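Local coordinates for protein L-lysine 6-oxidase (Marinomonas mediterranea, PDB 3WEU) that catalyses the oxidation of the side-chain amine of L-lysine by oxygen through a cysteine tryptophylquinone cofactor, releasing hydrogen peroxide that kills bacteria, at residues 166-171 with 177-182; 204-209 with 215-220; 504-507 with 511-514. All coordinates share one frame; numbering follows the deposited sequence.

Overall arrangement
The three contacts follow one another along the chain and also in space. Interactions 1 and 2 both belong to the N-terminal family region, with centres about 12 Å apart, and they touch where the ring of Pro168 packs on that of Tyr218. Interaction 2 in turn reaches the C-terminal family region in which interaction 3 lies, again about 12 Å between centres: Cys507 SG lies 3.2 Å from Trp217 O. Interactions 1 and 3 do not meet, their nearest atoms being about 9 Å apart. Interaction 3 is closest to the cofactor along the chain, since its helix runs up to Cys516, the cysteine cross-linked to tryptophylquinone Trp581; a 1,2-ethanediol is hydrogen-bonded to Phe514 O near the end of this helix.

Interaction 1: 166-171 with 177-182; sequences SYPSGE and KHFESL
Phe179 packs against Tyr167 and Pro168 where the connection between the antiparallel strands 150-154 and 181-187 folds back on itself; on its way it contributes strand 174-175 to a small three-stranded sheet. This is the tight end. Phe179 sends CG anti to its backbone N (chi1 175°), and the ring thereby reaches the Tyr167 side chain, with CD2 3.9 Å from Tyr167 CB. Pro168 CG adds a second apolar touch, 4.0 Å from Phe179 CB. Ile137 of strand 137-145 touches both Pro168 and Phe179, and Phe201 meets the phenylalanine ring edge-to-face, so a large apolar group suits this buried spot.

The other end faces solvent and is held more loosely. Glu171 and Lys177 run side by side in the same direction, but Glu171 OE2 stays 4.5 Å from Lys177 NZ, beyond a salt bridge, and any attraction is probably modest. His178 crosses the glutamate with ring and carboxylate planes 59° apart, its NE2 3.6 Å from Glu171 CB. Gly170 takes a positive phi (67°), which glycine tolerates easily. No direct hydrogen bond links 166-171 to 177-182; one water joins them, donating to Pro168 O (2.6 Å) and Gly170 O (2.5 Å) and accepting from Phe179 N (2.9 Å).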
loop_
_atom_site.group_PDB
_atom_site.type_symbol
_atom_site.label_atom_id
_atom_site.label_comp_id
_atom_site.label_asym_id
_atom_site.label_seq_id
_atom_site.Cartn_x
_atom_site.Cartn_y
_atom_site.Cartn_z
ATOM N N SER A 166 18.919 -4.224 25.961
ATOM C CA SER A 166 18.461 -3.699 24.644
ATOM C C SER A 166 16.973 -3.847 24.572
ATOM O O SER A 166 16.400 -4.750 25.215
ATOM C CB SER A 166 19.110 -4.461 23.478
ATOM O OG SER A 166 19.284 -5.840 23.808
ATOM N N TYR A 167 16.353 -2.979 23.781
ATOM C CA TYR A 167 14.930 -3.042 23.560
ATOM C C TYR A 167 14.598 -1.994 22.563
ATOM O O TYR A 167 15.413 -1.115 22.346
ATOM C CB TYR A 167 14.141 -2.821 24.846
ATOM C CG TYR A 167 14.403 -1.536 25.565
ATOM C CD1 TYR A 167 13.656 -0.395 25.288
ATOM C CD2 TYR A 167 15.398 -1.477 26.549
ATOM C CE1 TYR A 167 13.888 0.782 25.978
ATOM C CE2 TYR A 167 15.656 -0.287 27.214
ATOM C CZ TYR A 167 14.900 0.807 26.916
ATOM O OH TYR A 167 15.153 1.969 27.642
ATOM N N PRO A 168 13.406 -2.071 21.972
ATOM C CA PRO A 168 13.017 -1.074 21.017
ATOM C C PRO A 168 12.593 0.191 21.767
ATOM O O PRO A 168 11.579 0.229 22.444
ATOM C CB PRO A 168 11.830 -1.702 20.293
ATOM C CG PRO A 168 11.285 -2.718 21.212
ATOM C CD PRO A 168 12.468 -3.211 22.009
ATOM N N SER A 169 13.393 1.223 21.634
ATOM C CA SER A 169 13.193 2.421 22.409
ATOM C C SER A 169 12.439 3.433 21.614
ATOM O O SER A 169 12.267 3.337 20.404
ATOM C CB SER A 169 14.536 2.992 22.860
ATOM O OG SER A 169 15.380 3.141 21.751
ATOM N N GLY A 170 11.956 4.417 22.327
ATOM C CA GLY A 170 11.112 5.403 21.701
ATOM C C GLY A 170 9.763 4.882 21.230
ATOM O O GLY A 170 9.341 3.764 21.534
ATOM N N GLU A 171 9.104 5.728 20.464
ATOM C CA GLU A 171 7.747 5.543 20.080
ATOM C C GLU A 171 7.728 4.838 18.737
ATOM O O GLU A 171 8.188 5.345 17.738
ATOM C CB GLU A 171 7.063 6.909 20.030
ATOM C CG GLU A 171 5.708 6.873 19.382
ATOM C CD GLU A 171 4.835 8.042 19.788
ATOM O OE1 GLU A 171 5.347 8.948 20.496
ATOM O OE2 GLU A 171 3.648 8.041 19.396
ATOM N N LYS A 177 2.935 1.313 20.845
ATOM C CA LYS A 177 3.855 2.456 20.735
ATOM C C LYS A 177 5.094 2.399 21.605
ATOM O O LYS A 177 6.204 2.807 21.145
ATOM C CB LYS A 177 3.089 3.748 21.037
ATOM C CG LYS A 177 1.964 3.964 20.076
ATOM C CD LYS A 177 1.578 5.420 19.893
ATOM C CE LYS A 177 0.876 5.569 18.548
ATOM N NZ LYS A 177 -0.435 6.260 18.703
ATOM N N HIS A 178 4.910 1.941 22.843
ATOM C CA HIS A 178 5.924 2.072 23.917
ATOM C C HIS A 178 6.208 0.812 24.634
ATOM O O HIS A 178 5.458 0.409 25.487
ATOM C CB HIS A 178 5.512 3.128 24.950
ATOM C CG HIS A 178 5.483 4.517 24.375
ATOM N ND1 HIS A 178 4.308 5.185 24.076
ATOM C CD2 HIS A 178 6.492 5.315 23.941
ATOM C CE1 HIS A 178 4.594 6.345 23.516
ATOM N NE2 HIS A 178 5.911 6.446 23.418
ATOM N N PHE A 179 7.314 0.182 24.294
ATOM C CA PHE A 179 7.715 -1.037 24.998
ATOM C C PHE A 179 8.220 -0.708 26.400
ATOM O O PHE A 179 9.032 0.180 26.572
ATOM C CB PHE A 179 8.822 -1.775 24.233
ATOM C CG PHE A 179 9.317 -2.938 24.970
ATOM C CD1 PHE A 179 8.600 -4.127 24.956
ATOM C CD2 PHE A 179 10.406 -2.838 25.812
ATOM C CE1 PHE A 179 9.011 -5.195 25.754
ATOM C CE2 PHE A 179 10.808 -3.873 26.599
ATOM C CZ PHE A 179 10.122 -5.071 26.573
ATOM N N GLU A 180 7.818 -1.477 27.393
ATOM C CA GLU A 180 8.191 -1.220 28.768
ATOM C C GLU A 180 8.603 -2.429 29.581
ATOM O O GLU A 180 9.341 -2.294 30.522
ATOM C CB GLU A 180 7.015 -0.556 29.495
ATOM C CG GLU A 180 7.027 0.948 29.329
ATOM C CD GLU A 180 5.825 1.609 30.005
ATOM O OE1 GLU A 180 5.963 2.736 30.483
ATOM O OE2 GLU A 180 4.748 0.995 30.058
ATOM N N SER A 181 8.078 -3.617 29.265
ATOM C CA SER A 181 8.222 -4.716 30.123
ATOM C C SER A 181 8.147 -6.070 29.364
ATOM O O SER A 181 7.367 -6.222 28.441
ATOM C CB SER A 181 7.117 -4.706 31.175
ATOM O OG SER A 181 7.244 -5.802 32.066
ATOM N N LEU A 182 8.849 -7.035 29.900
ATOM C CA LEU A 182 8.741 -8.443 29.493
ATOM C C LEU A 182 7.882 -9.315 30.431
ATOM O O LEU A 182 7.600 -10.473 30.161
ATOM C CB LEU A 182 10.133 -8.972 29.393
ATOM C CG LEU A 182 10.772 -9.126 27.973
ATOM C CD1 LEU A 182 10.137 -8.654 26.685
ATOM C CD2 LEU A 182 12.256 -9.379 28.071
HETATM O O HOH W 1 9.194 1.368 22.394
#

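Interaction 2: 204-209 with 215-220; sequences GNTDLS and DDWYDD
A chi1 of -163° turns the Asp216 carboxylate away from its own N and across to Asn205, while Thr206 sets OG1 between its own N and carbonyl carbon (chi1 62°), facing the backbone of Asp215. Asn205 ND2 donates to Asp216 OD2 over 2.9 Å; the acceptor lies in the amide plane, yet the donor comes from above the carboxylate plane. Asp216 OD1 accepts from Tyr218 OH at 2.6 Å, so both carboxylate oxygens have a donor, which should restrict the rotation of the group. Thr206 OG1, on a short side chain, donates to Asp215 O at 2.7 Å, in the carbonyl plane and on a lone pair.

The Trp217 indole is held between Gly204 on one face and Leu208 on the other. Gly204 CA sits 3.6 Å from the centroid of its five-membered ring, almost on the normal; glycine, with no side chain, lets its CA lie flat on the indole. From the opposite face Leu208 brings CD2 to the same ring as a second CH-pi contact, also 3.6 Å from the centroid, and CG 3.5 Å from Trp217 CZ2. At the ring edge Trp217 NE1 donates to Thr206 O over 2.9 Å in a nearly straight bond (164°), satisfying the indole nitrogen of a buried residue.

Gly204 and Trp217 form an antiparallel non-hydrogen-bonded pair, closing a long-looped beta-hairpin whose strands 202-204 and 217-219 belong, with 174-175, to a small three-stranded antiparallel sheet.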
loop_
_atom_site.group_PDB
_atom_site.type_symbol
_atom_site.label_atom_id
_atom_site.label_comp_id
_atom_site.label_asym_id
_atom_site.label_seq_id
_atom_site.Cartn_x
_atom_site.Cartn_y
_atom_site.Cartn_z
ATOM N N GLY A 204 6.136 -1.848 15.695
ATOM C CA GLY A 204 7.333 -1.695 14.881
ATOM C C GLY A 204 7.274 -0.450 13.980
ATOM O O GLY A 204 6.311 0.376 14.030
ATOM N N ASN A 205 8.310 -0.315 13.159
ATOM C CA ASN A 205 8.501 0.944 12.413
ATOM C C ASN A 205 8.323 0.834 10.936
ATOM O O ASN A 205 8.548 1.800 10.249
ATOM C CB ASN A 205 9.854 1.542 12.776
ATOM C CG ASN A 205 9.924 1.964 14.227
ATOM O OD1 ASN A 205 8.963 2.541 14.783
ATOM N ND2 ASN A 205 11.045 1.672 14.865
ATOM N N THR A 206 7.836 -0.307 10.446
ATOM C CA THR A 206 7.447 -0.482 9.055
ATOM C C THR A 206 6.001 -0.920 8.973
ATOM O O THR A 206 5.428 -1.448 9.936
ATOM C CB THR A 206 8.336 -1.528 8.316
ATOM O OG1 THR A 206 8.207 -2.835 8.908
ATOM C CG2 THR A 206 9.767 -1.099 8.418
ATOM N N ASP A 207 5.402 -0.694 7.821
ATOM C CA ASP A 207 4.020 -1.000 7.561
ATOM C C ASP A 207 4.045 -2.503 7.390
ATOM O O ASP A 207 4.899 -3.033 6.672
ATOM C CB ASP A 207 3.556 -0.256 6.268
ATOM C CG ASP A 207 2.015 -0.240 6.082
ATOM O OD1 ASP A 207 1.535 0.493 5.172
ATOM O OD2 ASP A 207 1.270 -0.935 6.834
ATOM N N LEU A 208 3.177 -3.225 8.098
ATOM C CA LEU A 208 3.001 -4.667 7.772
ATOM C C LEU A 208 2.252 -4.823 6.413
ATOM O O LEU A 208 2.336 -5.895 5.786
ATOM C CB LEU A 208 2.241 -5.400 8.894
ATOM C CG LEU A 208 2.884 -5.395 10.259
ATOM C CD1 LEU A 208 1.997 -6.047 11.321
ATOM C CD2 LEU A 208 4.231 -6.110 10.185
ATOM N N SER A 209 1.538 -3.737 6.020
ATOM C CA SER A 209 0.840 -3.465 4.718
ATOM C C SER A 209 -0.642 -3.816 4.887
ATOM O O SER A 209 -1.133 -4.000 6.018
ATOM C CB SER A 209 1.464 -4.146 3.468
ATOM O OG SER A 209 2.871 -3.929 3.346
ATOM N N ASP A 215 10.186 -5.426 8.737
ATOM C CA ASP A 215 11.415 -5.124 9.477
ATOM C C ASP A 215 11.126 -4.242 10.661
ATOM O O ASP A 215 10.160 -3.481 10.664
ATOM C CB ASP A 215 12.433 -4.398 8.575
ATOM C CG ASP A 215 13.111 -5.321 7.597
ATOM O OD1 ASP A 215 13.166 -6.564 7.779
ATOM O OD2 ASP A 215 13.608 -4.793 6.601
ATOM N N ASP A 216 11.953 -4.390 11.683
ATOM C CA ASP A 216 11.997 -3.484 12.829
ATOM C C ASP A 216 10.653 -3.564 13.587
ATOM O O ASP A 216 10.048 -2.548 14.021
ATOM C CB ASP A 216 12.371 -2.037 12.351
ATOM C CG ASP A 216 12.839 -1.121 13.478
ATOM O OD1 ASP A 216 13.270 -1.582 14.560
ATOM O OD2 ASP A 216 12.852 0.110 13.253
ATOM N N TRP A 217 10.210 -4.817 13.736
ATOM C CA TRP A 217 9.045 -5.181 14.526
ATOM C C TRP A 217 9.443 -6.026 15.707
ATOM O O TRP A 217 10.448 -6.819 15.696
ATOM C CB TRP A 217 8.019 -6.001 13.663
ATOM C CG TRP A 217 7.028 -5.095 13.074
ATOM C CD1 TRP A 217 7.226 -4.292 12.003
ATOM C CD2 TRP A 217 5.718 -4.790 13.554
ATOM N NE1 TRP A 217 6.129 -3.518 11.780
ATOM C CE2 TRP A 217 5.192 -3.794 12.724
ATOM C CE3 TRP A 217 4.942 -5.242 14.613
ATOM C CZ2 TRP A 217 3.918 -3.275 12.904
ATOM C CZ3 TRP A 217 3.703 -4.716 14.777
ATOM C CH2 TRP A 217 3.195 -3.772 13.936
ATOM N N TYR A 218 8.584 -5.955 16.729
ATOM C CA TYR A 218 8.863 -6.587 18.022
ATOM C C TYR A 218 7.594 -7.083 18.679
ATOM O O TYR A 218 6.556 -6.482 18.490
ATOM C CB TYR A 218 9.544 -5.548 18.991
ATOM C CG TYR A 218 10.768 -4.975 18.374
ATOM C CD1 TYR A 218 12.005 -5.583 18.532
ATOM C CD2 TYR A 218 10.663 -3.872 17.538
ATOM C CE1 TYR A 218 13.115 -5.080 17.869
ATOM C CE2 TYR A 218 11.750 -3.404 16.853
ATOM C CZ TYR A 218 12.954 -4.008 17.019
ATOM O OH TYR A 218 13.977 -3.454 16.294
ATOM N N ASP A 219 7.728 -8.116 19.485
ATOM C CA ASP A 219 6.684 -8.499 20.416
ATOM C C ASP A 219 7.289 -8.754 21.780
ATOM O O ASP A 219 8.498 -8.603 21.924
ATOM C CB ASP A 219 5.855 -9.662 19.833
ATOM C CG ASP A 219 6.556 -11.029 19.845
ATOM O OD1 ASP A 219 7.486 -11.272 20.609
ATOM O OD2 ASP A 219 6.108 -11.911 19.087
ATOM N N ASP A 220 6.455 -9.158 22.757
ATOM C CA ASP A 220 6.876 -9.286 24.119
ATOM C C ASP A 220 6.773 -10.711 24.604
ATOM O O ASP A 220 6.814 -10.972 25.775
ATOM C CB ASP A 220 6.194 -8.289 25.067
ATOM C CG ASP A 220 4.707 -8.502 25.237
ATOM O OD1 ASP A 220 4.122 -9.447 24.649
ATOM O OD2 ASP A 220 4.127 -7.609 25.900
#

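Interaction 3: 504-507 with 511-514; sequences RMAC and ADFF. With EDO (1,2-ethanediol), chain K.
Asp512 reaches from its helix to the backbone of Ala506. Its CG stands anti to the carbonyl carbon (chi1 -73°), a turn that directs the carboxylate away from the helix at the preceding loop. There Asp512 OD2 accepts the Ala506 N-H over 2.9 Å in a fairly straight bond (161°), although the donor arrives from above the carboxylate plane. A short acidic side chain suits the place, because the two backbones lie close together. Ala506 CB rests 3.3 Å from Asp512 OD1 and 3.9 Å from Ala511 CB, small groups that let loop and helix come near. Met505 crosses the aspartate at about a right angle; bends at chi2 and chi3 curl its flexible chain back, so that Met505 CE lies 4.1 Å from Asp512 OD2, and Met505 CB is also near that oxygen.

The contact ties a loop to the first turn of the short helix 510-515, which runs directly into Cys516, the cysteine of the cysteine tryptophylquinone cofactor. Further along, over one face of the Phe514 ring and offset toward the rim, lies C1 of a 1,2-ethanediol, probably from the crystallisation liquor, whose O1 donates to Phe514 O at 2.6 Å; Thr517 OG1 also bonds to this molecule.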
loop_
_atom_site.group_PDB
_atom_site.type_symbol
_atom_site.label_atom_id
_atom_site.label_comp_id
_atom_site.label_asym_id
_atom_site.label_seq_id
_atom_site.Cartn_x
_atom_site.Cartn_y
_atom_site.Cartn_z
ATOM N N ARG A 504 12.746 -18.395 16.976
ATOM C CA ARG A 504 12.419 -18.805 15.610
ATOM C C ARG A 504 11.004 -18.471 15.172
ATOM O O ARG A 504 10.689 -18.449 13.973
ATOM C CB ARG A 504 12.644 -20.315 15.464
ATOM C CG ARG A 504 14.120 -20.648 15.447
ATOM C CD ARG A 504 14.277 -22.142 15.497
ATOM N NE ARG A 504 15.677 -22.572 15.383
ATOM C CZ ARG A 504 16.541 -22.535 16.382
ATOM N NH1 ARG A 504 16.163 -22.036 17.582
ATOM N NH2 ARG A 504 17.791 -22.947 16.181
ATOM N N MET A 505 10.125 -18.207 16.143
ATOM C CA MET A 505 8.714 -18.020 15.878
ATOM C C MET A 505 8.497 -16.686 15.175
ATOM O O MET A 505 9.413 -15.849 15.097
ATOM C CB MET A 505 7.890 -18.038 17.176
ATOM C CG MET A 505 8.183 -19.169 18.145
ATOM S SD MET A 505 8.274 -20.796 17.370
ATOM C CE MET A 505 6.529 -21.094 17.198
ATOM N N ALA A 506 7.281 -16.473 14.675
ATOM C CA ALA A 506 7.024 -15.236 13.960
ATOM C C ALA A 506 7.217 -14.033 14.857
ATOM O O ALA A 506 6.980 -14.049 16.078
ATOM C CB ALA A 506 5.633 -15.211 13.350
ATOM N N CYS A 507 7.671 -12.973 14.215
ATOM C CA CYS A 507 7.924 -11.677 14.855
ATOM C C CYS A 507 7.152 -10.607 14.130
ATOM O O CYS A 507 7.575 -10.147 13.026
ATOM C CB CYS A 507 9.413 -11.402 14.804
ATOM S SG CYS A 507 9.812 -9.941 15.790
ATOM N N ALA A 511 1.317 -13.005 13.679
ATOM C CA ALA A 511 1.384 -13.646 12.350
ATOM C C ALA A 511 1.219 -15.153 12.423
ATOM O O ALA A 511 0.564 -15.725 11.599
ATOM C CB ALA A 511 2.720 -13.338 11.668
ATOM N N ASP A 512 1.863 -15.822 13.373
ATOM C CA ASP A 512 1.684 -17.277 13.490
ATOM C C ASP A 512 0.186 -17.519 13.750
ATOM O O ASP A 512 -0.379 -18.429 13.169
ATOM C CB ASP A 512 2.547 -17.915 14.569
ATOM C CG ASP A 512 4.015 -17.990 14.193
ATOM O OD1 ASP A 512 4.301 -18.184 12.958
ATOM O OD2 ASP A 512 4.852 -17.950 15.146
ATOM N N PHE A 513 -0.438 -16.686 14.602
ATOM C CA PHE A 513 -1.837 -16.840 14.978
ATOM C C PHE A 513 -2.720 -16.635 13.763
ATOM O O PHE A 513 -3.592 -17.472 13.474
ATOM C CB PHE A 513 -2.160 -15.871 16.117
ATOM C CG PHE A 513 -3.564 -16.010 16.760
ATOM C CD1 PHE A 513 -4.288 -17.123 16.735
ATOM C CD2 PHE A 513 -4.054 -14.965 17.501
ATOM C CE1 PHE A 513 -5.520 -17.240 17.416
ATOM C CE2 PHE A 513 -5.264 -15.058 18.189
ATOM C CZ PHE A 513 -6.002 -16.218 18.116
ATOM N N PHE A 514 -2.498 -15.560 12.991
ATOM C CA PHE A 514 -3.320 -15.278 11.837
ATOM C C PHE A 514 -3.193 -16.397 10.780
ATOM O O PHE A 514 -4.106 -16.650 10.089
ATOM C CB PHE A 514 -2.884 -13.913 11.205
ATOM C CG PHE A 514 -3.695 -13.506 10.048
ATOM C CD1 PHE A 514 -4.977 -13.036 10.223
ATOM C CD2 PHE A 514 -3.179 -13.588 8.744
ATOM C CE1 PHE A 514 -5.763 -12.648 9.143
ATOM C CE2 PHE A 514 -3.958 -13.208 7.666
ATOM C CZ PHE A 514 -5.252 -12.748 7.843
HETATM C C1 EDO K . -5.231 -16.774 6.961
HETATM O O1 EDO K . -4.276 -17.554 7.664
HETATM C C2 EDO K . -6.561 -17.367 7.333
HETATM O O2 EDO K . -6.706 -18.681 6.749
#